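Local coordinates for protein collagen adhesin (Enterococcus faecalis, PDB 2OKM) that probably helps the bacterium adhere to host tissue by binding collagen, here seen as the N2 collagen-binding subdomain of a cell-wall-anchored surface protein, at residues D12-G15 against V20-F23; L28-V33 against D57-K62; A70-Q75 against L90-D95. All blocks are in the same frame, centred on the assembly; numbering follows the deposited sequence.

Interaction 1 (D12-G15 against V20-F23); sequences DLAG and VRWF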
ATOM      1  N   ASP A  12      12.295  -1.300   1.699  1.00 13.12           N
ATOM      2  CA  ASP A  12      13.684  -1.715   1.813  1.00 15.13           C
ATOM      3  C   ASP A  12      14.393  -1.506   0.484  1.00 15.57           C
ATOM      4  O   ASP A  12      13.766  -1.141  -0.513  1.00 14.99           O
ATOM      5  CB  ASP A  12      13.800  -3.181   2.266  1.00 15.95           C
ATOM      6  CG  ASP A  12      13.207  -4.162   1.275  1.00 18.18           C
ATOM      7  OD1 ASP A  12      13.489  -4.046   0.066  1.00 19.16           O
ATOM      8  OD2 ASP A  12      12.468  -5.073   1.715  1.00 20.55           O
ATOM      9  N   LEU A  13      15.703  -1.721   0.481  1.00 16.11           N
ATOM     10  CA  LEU A  13      16.507  -1.555  -0.725  1.00 18.07           C
ATOM     11  C   LEU A  13      17.032  -2.906  -1.217  1.00 20.68           C
ATOM     12  O   LEU A  13      18.146  -3.004  -1.735  1.00 22.74           O
ATOM     13  CB  LEU A  13      17.685  -0.618  -0.437  1.00 18.27           C
ATOM     14  CG  LEU A  13      17.343   0.738   0.187  1.00 18.61           C
ATOM     15  CD1 LEU A  13      18.623   1.506   0.453  1.00 20.80           C
ATOM     16  CD2 LEU A  13      16.427   1.527  -0.742  1.00 19.92           C
ATOM     17  N   ALA A  14      16.224  -3.947  -1.049  1.00 23.30           N
ATOM     18  CA  ALA A  14      16.604  -5.291  -1.475  1.00 26.91           C
ATOM     19  C   ALA A  14      16.260  -5.518  -2.941  1.00 29.38           C
ATOM     20  O   ALA A  14      15.387  -4.850  -3.490  1.00 29.61           O
ATOM     21  CB  ALA A  14      15.893  -6.324  -0.617  1.00 27.36           C
ATOM     22  N   GLY A  15      16.953  -6.460  -3.572  1.00 31.99           N
ATOM     23  CA  GLY A  15      16.677  -6.766  -4.965  1.00 34.69           C
ATOM     24  C   GLY A  15      17.364  -5.914  -6.018  1.00 36.52           C
ATOM     25  O   GLY A  15      18.589  -5.915  -6.132  1.00 38.10           O
ATOM     26  N   VAL A  20      13.696   1.327  -4.731  1.00 14.09           N
ATOM     27  CA  VAL A  20      13.203   1.198  -3.371  1.00 12.87           C
ATOM     28  C   VAL A  20      11.985   0.293  -3.477  1.00 12.31           C
ATOM     29  O   VAL A  20      11.135   0.496  -4.347  1.00 11.05           O
ATOM     30  CB  VAL A  20      12.754   2.549  -2.774  1.00 13.78           C
ATOM     31  CG1 VAL A  20      12.180   2.329  -1.383  1.00 14.68           C
ATOM     32  CG2 VAL A  20      13.932   3.510  -2.706  1.00 14.28           C
ATOM     33  N   ARG A  21      11.920  -0.726  -2.624  1.00 10.64           N
ATOM     34  CA  ARG A  21      10.775  -1.630  -2.618  1.00 11.50           C
ATOM     35  C   ARG A  21       9.857  -1.173  -1.493  1.00 11.47           C
ATOM     36  O   ARG A  21      10.286  -1.056  -0.345  1.00 13.28           O
ATOM     37  CB  ARG A  21      11.206  -3.078  -2.361  1.00 12.78           C
ATOM     38  CG  ARG A  21      12.214  -3.643  -3.349  1.00 14.92           C
ATOM     39  CD  ARG A  21      12.206  -5.169  -3.280  1.00 19.10           C
ATOM     40  NE  ARG A  21      12.320  -5.656  -1.906  1.00 22.06           N
ATOM     41  CZ  ARG A  21      11.977  -6.881  -1.514  1.00 22.20           C
ATOM     42  NH1 ARG A  21      11.495  -7.751  -2.393  1.00 24.60           N
ATOM     43  NH2 ARG A  21      12.111  -7.238  -0.243  1.00 23.10           N
ATOM     44  N   TRP A  22       8.600  -0.900  -1.826  1.00  9.41           N
ATOM     45  CA  TRP A  22       7.634  -0.443  -0.834  1.00 10.28           C
ATOM     46  C   TRP A  22       6.552  -1.484  -0.592  1.00  9.01           C
ATOM     47  O   TRP A  22       6.253  -2.303  -1.466  1.00  9.20           O
ATOM     48  CB  TRP A  22       6.987   0.877  -1.281  1.00  8.83           C
ATOM     49  CG  TRP A  22       7.903   2.073  -1.207  1.00  9.88           C
ATOM     50  CD1 TRP A  22       8.489   2.729  -2.257  1.00 11.23           C
ATOM     51  CD2 TRP A  22       8.345   2.745  -0.020  1.00 11.52           C
ATOM     52  NE1 TRP A  22       9.263   3.766  -1.794  1.00 12.51           N
ATOM     53  CE2 TRP A  22       9.191   3.802  -0.424  1.00 11.78           C
ATOM     54  CE3 TRP A  22       8.100   2.562   1.350  1.00  9.51           C
ATOM     55  CZ2 TRP A  22       9.807   4.668   0.491  1.00 10.37           C
ATOM     56  CZ3 TRP A  22       8.712   3.424   2.264  1.00 11.62           C
ATOM     57  CH2 TRP A  22       9.552   4.467   1.826  1.00 11.18           C
ATOM     58  N   PHE A  23       5.981  -1.455   0.608  1.00  9.18           N
ATOM     59  CA  PHE A  23       4.935  -2.399   0.977  1.00  8.84           C
ATOM     60  C   PHE A  23       3.803  -1.715   1.731  1.00  9.00           C
ATOM     61  O   PHE A  23       4.040  -1.016   2.721  1.00  9.31           O
ATOM     62  CB  PHE A  23       5.495  -3.502   1.886  1.00  8.75           C
ATOM     63  CG  PHE A  23       6.679  -4.240   1.317  1.00 10.78           C
ATOM     64  CD1 PHE A  23       7.944  -3.663   1.314  1.00 12.08           C
ATOM     65  CD2 PHE A  23       6.530  -5.528   0.810  1.00 10.85           C
ATOM     66  CE1 PHE A  23       9.048  -4.358   0.813  1.00 12.71           C
ATOM     67  CE2 PHE A  23       7.628  -6.233   0.307  1.00 11.75           C
ATOM     68  CZ  PHE A  23       8.887  -5.645   0.311  1.00 11.72           C
TER

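Interaction 2 (L28-V33 against D57-K62); sequences LNKSDV and DIVNDK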
ATOM      1  N   LEU A  28      -3.826  -7.147   7.849  1.00 10.33           N
ATOM      2  CA  LEU A  28      -3.163  -8.442   7.963  1.00 11.51           C
ATOM      3  C   LEU A  28      -3.870  -9.398   8.924  1.00 12.49           C
ATOM      4  O   LEU A  28      -3.782 -10.617   8.767  1.00 14.55           O
ATOM      5  CB  LEU A  28      -1.694  -8.264   8.374  1.00 11.47           C
ATOM      6  CG  LEU A  28      -0.696  -8.010   7.233  1.00 14.32           C
ATOM      7  CD1 LEU A  28      -1.144  -6.843   6.381  1.00 19.33           C
ATOM      8  CD2 LEU A  28       0.688  -7.759   7.814  1.00 15.34           C
ATOM      9  N   ASN A  29      -4.578  -8.856   9.910  1.00 13.79           N
ATOM     10  CA  ASN A  29      -5.289  -9.721  10.850  1.00 14.96           C
ATOM     11  C   ASN A  29      -6.662 -10.125  10.339  1.00 16.34           C
ATOM     12  O   ASN A  29      -7.428 -10.787  11.036  1.00 16.03           O
ATOM     13  CB  ASN A  29      -5.399  -9.062  12.219  1.00 15.59           C
ATOM     14  CG  ASN A  29      -4.080  -9.067  12.961  1.00 17.12           C
ATOM     15  OD1 ASN A  29      -3.370  -8.072  12.988  1.00 17.56           O
ATOM     16  ND2 ASN A  29      -3.736 -10.211  13.548  1.00 18.67           N
ATOM     17  N   LYS A  30      -6.963  -9.717   9.113  1.00 14.91           N
ATOM     18  CA  LYS A  30      -8.214 -10.065   8.466  1.00 15.72           C
ATOM     19  C   LYS A  30      -9.460  -9.745   9.281  1.00 15.52           C
ATOM     20  O   LYS A  30     -10.310 -10.611   9.509  1.00 16.64           O
ATOM     21  CB  LYS A  30      -8.190 -11.551   8.100  1.00 16.87           C
ATOM     22  CG  LYS A  30      -7.043 -11.916   7.152  1.00 19.60           C
ATOM     23  CD  LYS A  30      -6.954 -13.408   6.902  1.00 22.48           C
ATOM     24  CE  LYS A  30      -5.687 -14.006   7.514  1.00 25.24           C
ATOM     25  NZ  LYS A  30      -4.708 -14.476   6.482  1.00 24.73           N
ATOM     26  N   SER A  31      -9.576  -8.490   9.698  1.00 15.72           N
ATOM     27  CA  SER A  31     -10.736  -8.031  10.456  1.00 15.63           C
ATOM     28  C   SER A  31     -11.845  -7.707   9.461  1.00 14.85           C
ATOM     29  O   SER A  31     -11.607  -7.608   8.261  1.00 14.22           O
ATOM     30  CB  SER A  31     -10.398  -6.758  11.234  1.00 18.61           C
ATOM     31  OG  SER A  31      -9.293  -6.948  12.101  1.00 22.04           O
ATOM     32  N   ASP A  32     -13.064  -7.559   9.960  1.00 15.15           N
ATOM     33  CA  ASP A  32     -14.179  -7.198   9.102  1.00 14.32           C
ATOM     34  C   ASP A  32     -14.063  -5.681   8.939  1.00 15.29           C
ATOM     35  O   ASP A  32     -13.396  -5.023   9.738  1.00 15.00           O
ATOM     36  CB  ASP A  32     -15.508  -7.546   9.787  1.00 15.13           C
ATOM     37  CG  ASP A  32     -16.690  -7.498   8.836  1.00 15.66           C
ATOM     38  OD1 ASP A  32     -17.829  -7.739   9.297  1.00 18.17           O
ATOM     39  OD2 ASP A  32     -16.490  -7.232   7.633  1.00 14.61           O
ATOM     40  N   VAL A  33     -14.677  -5.134   7.892  1.00 15.15           N
ATOM     41  CA  VAL A  33     -14.673  -3.690   7.660  1.00 15.96           C
ATOM     42  C   VAL A  33     -16.096  -3.299   7.275  1.00 16.45           C
ATOM     43  O   VAL A  33     -16.821  -4.107   6.693  1.00 16.04           O
ATOM     44  CB  VAL A  33     -13.702  -3.276   6.526  1.00 17.02           C
ATOM     45  CG1 VAL A  33     -12.261  -3.537   6.949  1.00 17.46           C
ATOM     46  CG2 VAL A  33     -14.031  -4.032   5.248  1.00 17.09           C
ATOM     47  N   ASP A  57      -1.010  -9.072  -3.037  1.00  9.81           N
ATOM     48  CA  ASP A  57      -0.934 -10.347  -2.314  1.00 10.42           C
ATOM     49  C   ASP A  57      -2.196 -10.363  -1.454  1.00 10.90           C
ATOM     50  O   ASP A  57      -2.226  -9.760  -0.381  1.00 10.83           O
ATOM     51  CB  ASP A  57       0.330 -10.309  -1.447  1.00 11.48           C
ATOM     52  CG  ASP A  57       0.550 -11.569  -0.644  1.00 14.71           C
ATOM     53  OD1 ASP A  57      -0.355 -12.427  -0.584  1.00 15.06           O
ATOM     54  OD2 ASP A  57       1.652 -11.685  -0.058  1.00 17.15           O
ATOM     55  N   ILE A  58      -3.232 -11.049  -1.939  1.00  9.44           N
ATOM     56  CA  ILE A  58      -4.536 -11.086  -1.274  1.00 10.18           C
ATOM     57  C   ILE A  58      -4.829 -12.413  -0.589  1.00 10.24           C
ATOM     58  O   ILE A  58      -4.802 -13.468  -1.222  1.00 10.77           O
ATOM     59  CB  ILE A  58      -5.642 -10.787  -2.307  1.00  9.66           C
ATOM     60  CG1 ILE A  58      -5.235  -9.573  -3.147  1.00 11.36           C
ATOM     61  CG2 ILE A  58      -6.968 -10.513  -1.603  1.00 11.91           C
ATOM     62  CD1 ILE A  58      -6.236  -9.212  -4.223  1.00 11.96           C
ATOM     63  N   VAL A  59      -5.139 -12.350   0.703  1.00  9.98           N
ATOM     64  CA  VAL A  59      -5.386 -13.567   1.466  1.00 10.72           C
ATOM     65  C   VAL A  59      -6.587 -13.552   2.404  1.00 12.18           C
ATOM     66  O   VAL A  59      -6.811 -12.586   3.131  1.00 10.57           O
ATOM     67  CB  VAL A  59      -4.140 -13.917   2.330  1.00 12.14           C
ATOM     68  CG1 VAL A  59      -4.372 -15.213   3.093  1.00 12.61           C
ATOM     69  CG2 VAL A  59      -2.903 -14.031   1.453  1.00 12.59           C
ATOM     70  N   ASN A  60      -7.367 -14.628   2.369  1.00 11.60           N
ATOM     71  CA  ASN A  60      -8.481 -14.796   3.294  1.00 12.14           C
ATOM     72  C   ASN A  60      -8.569 -16.293   3.585  1.00 13.27           C
ATOM     73  O   ASN A  60      -7.754 -17.067   3.071  1.00 12.93           O
ATOM     74  CB  ASN A  60      -9.807 -14.232   2.748  1.00 12.41           C
ATOM     75  CG  ASN A  60     -10.219 -14.837   1.427  1.00 14.30           C
ATOM     76  OD1 ASN A  60     -10.093 -16.036   1.209  1.00 13.79           O
ATOM     77  ND2 ASN A  60     -10.746 -13.999   0.540  1.00 15.52           N
ATOM     78  N   ASP A  61      -9.523 -16.705   4.414  1.00 13.81           N
ATOM     79  CA  ASP A  61      -9.639 -18.120   4.763  1.00 16.43           C
ATOM     80  C   ASP A  61     -10.154 -19.012   3.640  1.00 17.38           C
ATOM     81  O   ASP A  61     -10.362 -20.213   3.834  1.00 18.57           O
ATOM     82  CB  ASP A  61     -10.511 -18.300   6.017  1.00 17.40           C
ATOM     83  CG  ASP A  61     -11.924 -17.767   5.842  1.00 20.08           C
ATOM     84  OD1 ASP A  61     -12.312 -17.433   4.703  1.00 18.70           O
ATOM     85  OD2 ASP A  61     -12.654 -17.693   6.857  1.00 22.11           O
ATOM     86  N   LYS A  62     -10.344 -18.432   2.461  1.00 15.81           N
ATOM     87  CA  LYS A  62     -10.828 -19.191   1.317  1.00 15.77           C
ATOM     88  C   LYS A  62      -9.716 -19.416   0.299  1.00 15.96           C
ATOM     89  O   LYS A  62      -9.608 -20.492  -0.292  1.00 16.31           O
ATOM     90  CB  LYS A  62     -11.982 -18.445   0.637  1.00 17.99           C
ATOM     91  CG  LYS A  62     -13.223 -18.277   1.500  1.00 20.45           C
ATOM     92  CD  LYS A  62     -14.278 -17.418   0.807  1.00 21.82           C
ATOM     93  CE  LYS A  62     -13.827 -15.972   0.678  1.00 23.78           C
ATOM     94  NZ  LYS A  62     -14.853 -15.121   0.014  1.00 25.45           N
TER

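Interaction 3 (A70-Q75 against L90-D95); sequences AEFEQQ and LRFYRD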
ATOM      1  N   ALA A  70      -4.167  -4.448 -12.879  1.00 14.33           N
ATOM      2  CA  ALA A  70      -5.275  -4.590 -13.819  1.00 14.14           C
ATOM      3  C   ALA A  70      -6.257  -5.648 -13.319  1.00 14.62           C
ATOM      4  O   ALA A  70      -7.470  -5.453 -13.378  1.00 15.09           O
ATOM      5  CB  ALA A  70      -4.748  -4.968 -15.205  1.00 15.48           C
ATOM      6  N   GLU A  71      -5.728  -6.763 -12.819  1.00 14.85           N
ATOM      7  CA  GLU A  71      -6.565  -7.844 -12.304  1.00 14.73           C
ATOM      8  C   GLU A  71      -7.285  -7.412 -11.025  1.00 13.72           C
ATOM      9  O   GLU A  71      -8.446  -7.759 -10.805  1.00 13.63           O
ATOM     10  CB  GLU A  71      -5.705  -9.092 -12.062  1.00 16.63           C
ATOM     11  CG  GLU A  71      -5.257  -9.768 -13.362  1.00 20.10           C
ATOM     12  CD  GLU A  71      -4.107 -10.753 -13.187  1.00 22.56           C
ATOM     13  OE1 GLU A  71      -3.791 -11.466 -14.165  1.00 25.63           O
ATOM     14  OE2 GLU A  71      -3.510 -10.814 -12.091  1.00 22.65           O
ATOM     15  N   PHE A  72      -6.586  -6.647 -10.191  1.00 12.32           N
ATOM     16  CA  PHE A  72      -7.130  -6.129  -8.938  1.00 11.60           C
ATOM     17  C   PHE A  72      -8.392  -5.321  -9.246  1.00 12.32           C
ATOM     18  O   PHE A  72      -9.419  -5.450  -8.578  1.00 12.38           O
ATOM     19  CB  PHE A  72      -6.069  -5.236  -8.273  1.00 11.62           C
ATOM     20  CG  PHE A  72      -6.540  -4.520  -7.032  1.00 12.27           C
ATOM     21  CD1 PHE A  72      -6.648  -5.188  -5.815  1.00 11.44           C
ATOM     22  CD2 PHE A  72      -6.836  -3.159  -7.076  1.00 12.45           C
ATOM     23  CE1 PHE A  72      -7.042  -4.505  -4.659  1.00 11.60           C
ATOM     24  CE2 PHE A  72      -7.230  -2.468  -5.928  1.00 11.69           C
ATOM     25  CZ  PHE A  72      -7.333  -3.140  -4.719  1.00 10.06           C
ATOM     26  N   GLU A  73      -8.310  -4.486 -10.274  1.00 12.51           N
ATOM     27  CA  GLU A  73      -9.442  -3.661 -10.659  1.00 13.15           C
ATOM     28  C   GLU A  73     -10.514  -4.444 -11.414  1.00 13.67           C
ATOM     29  O   GLU A  73     -11.705  -4.280 -11.156  1.00 14.21           O
ATOM     30  CB  GLU A  73      -8.953  -2.481 -11.499  1.00 14.15           C
ATOM     31  CG  GLU A  73      -8.109  -1.507 -10.696  1.00 15.52           C
ATOM     32  CD  GLU A  73      -7.615  -0.337 -11.517  1.00 18.62           C
ATOM     33  OE1 GLU A  73      -7.307   0.714 -10.917  1.00 17.50           O
ATOM     34  OE2 GLU A  73      -7.524  -0.468 -12.756  1.00 22.95           O
ATOM     35  N   GLN A  74     -10.090  -5.301 -12.335  1.00 14.69           N
ATOM     36  CA  GLN A  74     -11.026  -6.094 -13.127  1.00 17.15           C
ATOM     37  C   GLN A  74     -11.866  -7.019 -12.250  1.00 16.86           C
ATOM     38  O   GLN A  74     -13.045  -7.251 -12.529  1.00 17.71           O
ATOM     39  CB  GLN A  74     -10.257  -6.916 -14.170  1.00 19.68           C
ATOM     40  CG  GLN A  74     -11.123  -7.590 -15.235  1.00 25.22           C
ATOM     41  CD  GLN A  74     -11.944  -8.742 -14.696  1.00 28.49           C
ATOM     42  OE1 GLN A  74     -11.410  -9.668 -14.084  1.00 30.52           O
ATOM     43  NE2 GLN A  74     -13.252  -8.697 -14.927  1.00 30.92           N
ATOM     44  N   GLN A  75     -11.266  -7.532 -11.178  1.00 14.80           N
ATOM     45  CA  GLN A  75     -11.966  -8.444 -10.279  1.00 14.79           C
ATOM     46  C   GLN A  75     -12.804  -7.783  -9.189  1.00 14.60           C
ATOM     47  O   GLN A  75     -13.345  -8.463  -8.318  1.00 15.82           O
ATOM     48  CB  GLN A  75     -10.967  -9.429  -9.666  1.00 15.58           C
ATOM     49  CG  GLN A  75     -10.446 -10.436 -10.682  1.00 15.79           C
ATOM     50  CD  GLN A  75      -9.405 -11.374 -10.112  1.00 17.04           C
ATOM     51  OE1 GLN A  75      -9.558 -11.888  -9.005  1.00 18.40           O
ATOM     52  NE2 GLN A  75      -8.345 -11.618 -10.878  1.00 18.15           N
ATOM     53  N   LEU A  90      -5.332   4.925  -3.465  1.00 10.69           N
ATOM     54  CA  LEU A  90      -5.709   3.532  -3.646  1.00 11.45           C
ATOM     55  C   LEU A  90      -6.881   3.180  -2.743  1.00 10.43           C
ATOM     56  O   LEU A  90      -6.830   3.392  -1.531  1.00 12.29           O
ATOM     57  CB  LEU A  90      -4.511   2.628  -3.337  1.00 10.38           C
ATOM     58  CG  LEU A  90      -4.705   1.109  -3.416  1.00 11.02           C
ATOM     59  CD1 LEU A  90      -5.181   0.710  -4.801  1.00 12.10           C
ATOM     60  CD2 LEU A  90      -3.383   0.423  -3.087  1.00 14.66           C
ATOM     61  N   ARG A  91      -7.940   2.646  -3.343  1.00  9.16           N
ATOM     62  CA  ARG A  91      -9.133   2.265  -2.600  1.00 10.55           C
ATOM     63  C   ARG A  91      -9.420   0.773  -2.717  1.00  9.91           C
ATOM     64  O   ARG A  91      -9.258   0.185  -3.784  1.00  8.89           O
ATOM     65  CB  ARG A  91     -10.331   3.051  -3.126  1.00 13.20           C
ATOM     66  CG  ARG A  91     -11.661   2.608  -2.566  1.00 17.04           C
ATOM     67  CD  ARG A  91     -12.773   3.497  -3.098  1.00 20.01           C
ATOM     68  NE  ARG A  91     -12.568   4.922  -2.830  1.00 24.21           N
ATOM     69  CZ  ARG A  91     -13.215   5.607  -1.892  1.00 24.52           C
ATOM     70  NH1 ARG A  91     -14.100   4.990  -1.133  1.00 28.87           N
ATOM     71  NH2 ARG A  91     -13.011   6.913  -1.735  1.00 26.46           N
ATOM     72  N   PHE A  92      -9.821   0.172  -1.600  1.00  9.61           N
ATOM     73  CA  PHE A  92     -10.184  -1.242  -1.541  1.00  9.19           C
ATOM     74  C   PHE A  92     -11.672  -1.241  -1.223  1.00  9.30           C
ATOM     75  O   PHE A  92     -12.090  -0.690  -0.198  1.00  9.56           O
ATOM     76  CB  PHE A  92      -9.441  -1.957  -0.408  1.00  8.64           C
ATOM     77  CG  PHE A  92      -7.948  -1.940  -0.549  1.00  8.72           C
ATOM     78  CD1 PHE A  92      -7.277  -3.013  -1.125  1.00 10.58           C
ATOM     79  CD2 PHE A  92      -7.213  -0.844  -0.109  1.00 10.24           C
ATOM     80  CE1 PHE A  92      -5.894  -2.998  -1.260  1.00  9.46           C
ATOM     81  CE2 PHE A  92      -5.827  -0.818  -0.239  1.00 10.91           C
ATOM     82  CZ  PHE A  92      -5.167  -1.895  -0.815  1.00  9.99           C
ATOM     83  N   TYR A  93     -12.476  -1.840  -2.097  1.00  9.55           N
ATOM     84  CA  TYR A  93     -13.915  -1.872  -1.867  1.00 10.15           C
ATOM     85  C   TYR A  93     -14.276  -2.758  -0.678  1.00 11.28           C
ATOM     86  O   TYR A  93     -13.674  -3.806  -0.454  1.00 10.89           O
ATOM     87  CB  TYR A  93     -14.649  -2.343  -3.125  1.00 11.05           C
ATOM     88  CG  TYR A  93     -14.394  -1.483  -4.348  1.00  9.35           C
ATOM     89  CD1 TYR A  93     -14.313  -0.094  -4.245  1.00 11.82           C
ATOM     90  CD2 TYR A  93     -14.259  -2.058  -5.612  1.00 12.11           C
ATOM     91  CE1 TYR A  93     -14.103   0.703  -5.373  1.00 11.76           C
ATOM     92  CE2 TYR A  93     -14.050  -1.267  -6.747  1.00 12.30           C
ATOM     93  CZ  TYR A  93     -13.973   0.108  -6.617  1.00 12.20           C
ATOM     94  OH  TYR A  93     -13.757   0.892  -7.730  1.00 14.57           O
ATOM     95  N   ARG A  94     -15.273  -2.311   0.076  1.00 11.03           N
ATOM     96  CA  ARG A  94     -15.741  -2.993   1.274  1.00 11.48           C
ATOM     97  C   ARG A  94     -15.909  -4.509   1.186  1.00 11.51           C
ATOM     98  O   ARG A  94     -15.271  -5.257   1.930  1.00 10.37           O
ATOM     99  CB  ARG A  94     -17.070  -2.363   1.711  1.00 12.85           C
ATOM    100  CG  ARG A  94     -17.526  -2.679   3.131  1.00 15.56           C
ATOM    101  CD  ARG A  94     -18.049  -4.095   3.290  1.00 17.40           C
ATOM    102  NE  ARG A  94     -18.671  -4.298   4.600  1.00 18.04           N
ATOM    103  CZ  ARG A  94     -19.958  -4.095   4.862  1.00 19.69           C
ATOM    104  NH1 ARG A  94     -20.779  -3.683   3.905  1.00 20.28           N
ATOM    105  NH2 ARG A  94     -20.428  -4.306   6.087  1.00 19.67           N
ATOM    106  N   ASP A  95     -16.769  -4.967   0.283  1.00 11.82           N
ATOM    107  CA  ASP A  95     -17.047  -6.393   0.184  1.00 12.19           C
ATOM    108  C   ASP A  95     -15.872  -7.355   0.126  1.00 13.07           C
ATOM    109  O   ASP A  95     -15.787  -8.273   0.945  1.00 13.84           O
ATOM    110  CB  ASP A  95     -17.991  -6.677  -0.987  1.00 13.12           C
ATOM    111  CG  ASP A  95     -19.446  -6.541  -0.598  1.00 14.66           C
ATOM    112  OD1 ASP A  95     -20.309  -7.056  -1.339  1.00 14.86           O
ATOM    113  OD2 ASP A  95     -19.723  -5.918   0.449  1.00 17.23           O
TER

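Interaction 1 (D12-G15 against V20-F23)
At the loop end of the β-hairpin of strands 7-12 and 19-26, Asp12 and Arg21 form an antiparallel hydrogen-bonded pair: Arg21 N donates to Asp12 O at 2.8 Å, Asp12 N donates to Arg21 O at 2.9 Å, and both side chains lie on the same face of the sheet. Carboxylate and guanidinium can therefore meet side-on. Arg21 NE reaches Asp12 OD1 at 2.8 Å in an almost straight bond (173°), while Arg21 NH2 takes Asp12 OD2 at 2.9 Å; each oxygen uses its syn lone pair, and the planes differ by 25°. Asp12 owes this pose to a CG set between its backbone N and carbonyl carbon (chi1 63°). That also brings OD1 within 3.0 Å of Ala14 N, which donates from above the carboxylate plane and closes an Asx turn. OD1, gripped twice, thus joins the salt bridge to the turn, a role suited to aspartate's short side chain. Phe23 turns the edge of its ring, at CZ, to one face of the guanidinium. Leu13 CD2 packs on Val20 CG2 at 3.7 Å. Both residues touch Phe120 of strand 119-128, while strand 19-26 pairs with strand 101-110 through Val20 and Ser108.

Interaction 2 (L28-V33 against D57-K62)
An Asx turn at Asn60, leading out of strand 55-59 into the connection to strand 64-68, receives the side chain of Lys30 from the loop that carries the chain from one sheet of this immunoglobulin-like sandwich to the other. The lysine touches with its CD methylene and, closest of all, with NZ at the tip. Its CD lies 4.2 Å from Asn60 CA and 3.9 Å from Val59 O, and beyond it the chain bends at both chi3 and chi4 (each -112°), bringing NZ to 3.5 Å from Val59 CG1. Lysine suits this partly exposed contact because its long, flexible chain can cross to both Val59 and Asn60. Val59 CG1, anti to its backbone N, points to NZ: a methyl beside an ammonium group and not an apolar pair. Each segment has its own ties: Asn29 OD1 accepts from Tyr4 N and Ser31 shares a backbone bond with Phe99, while Val59 is bonded through its backbone to Ser101 of strand 101-110. The turn itself is fixed by Asn60 OD1, which accepts from Glu63 N and, at 2.7 Å, from Lys62 N, a donor tilted 23° from the carbonyl plane.

Interaction 3 (A70-Q75 against L90-D95)
The 2.8 Å backbone bond from Gln74 N to Ala70 O closes the helical turn that holds Phe72 against Leu90 and Phe92 of strand 87-92. A second bond, Gln75 N to Glu71 O, completes the end of this short helix, whose axis passes 11.0 Å from that of the strand at 46°. Backbones so far apart need a long side chain between them, and phenylalanine supplies it. With CG anti to its backbone N (chi1 174°), the Phe72 ring reaches from the helix to the sheet and arrives by its rim. Phe72 CZ comes to 3.6 Å from Phe92 CD1, which lies at the edge of the Phe72 ring, near its plane. The planes are nearly perpendicular (80°), with centroids 5.5 Å apart, and the rings meet through CZ and CE1 of Phe72 and CD1 and CE1 of Phe92. One methyl of Leu90, CD1, lies obliquely against the ring, 3.9 Å from Phe72 CE2. Arg91 O also faces the edge of the Phe72 ring, 4.0 Å from CZ, while the Arg91 guanidinium forms a salt bridge with Asp36. Phe72 further stacks on Phe56 and touches Phe102 of strand 101-110, and Phe102 meets the Phe92 ring as well, placing the contact in an aromatic cluster between the two sheets. The same helix has a polar tie to the sheet, Glu73 OE1 accepting from Ile80 N, but between these two segments the chemistry is dispersion and the hydrophobic effect, perhaps helped by the slightly positive ring edge near the Arg91 carbonyl.

The three contacts follow one another along the chain within a single collagen-binding domain. Interactions 1 and 2 share the sheet containing strands 19-26, 55-59 and 101-110, yet their centres are 23 Å apart. Interaction 3 joins helix 69-74 to strand 87-92 of the other sheet, and lies across the chain's centre from interaction 1, again with centres 23 Å apart. Interactions 2 and 3 are neighbours, centres 14 Å apart, and touch where Val33 O probably accepts from Arg94 NE at 2.8 Å. The contacts thus sample both surface and interior: a salt bridge and a partly exposed packing contact at the surface of one sheet, and a buried layer between helix and the other.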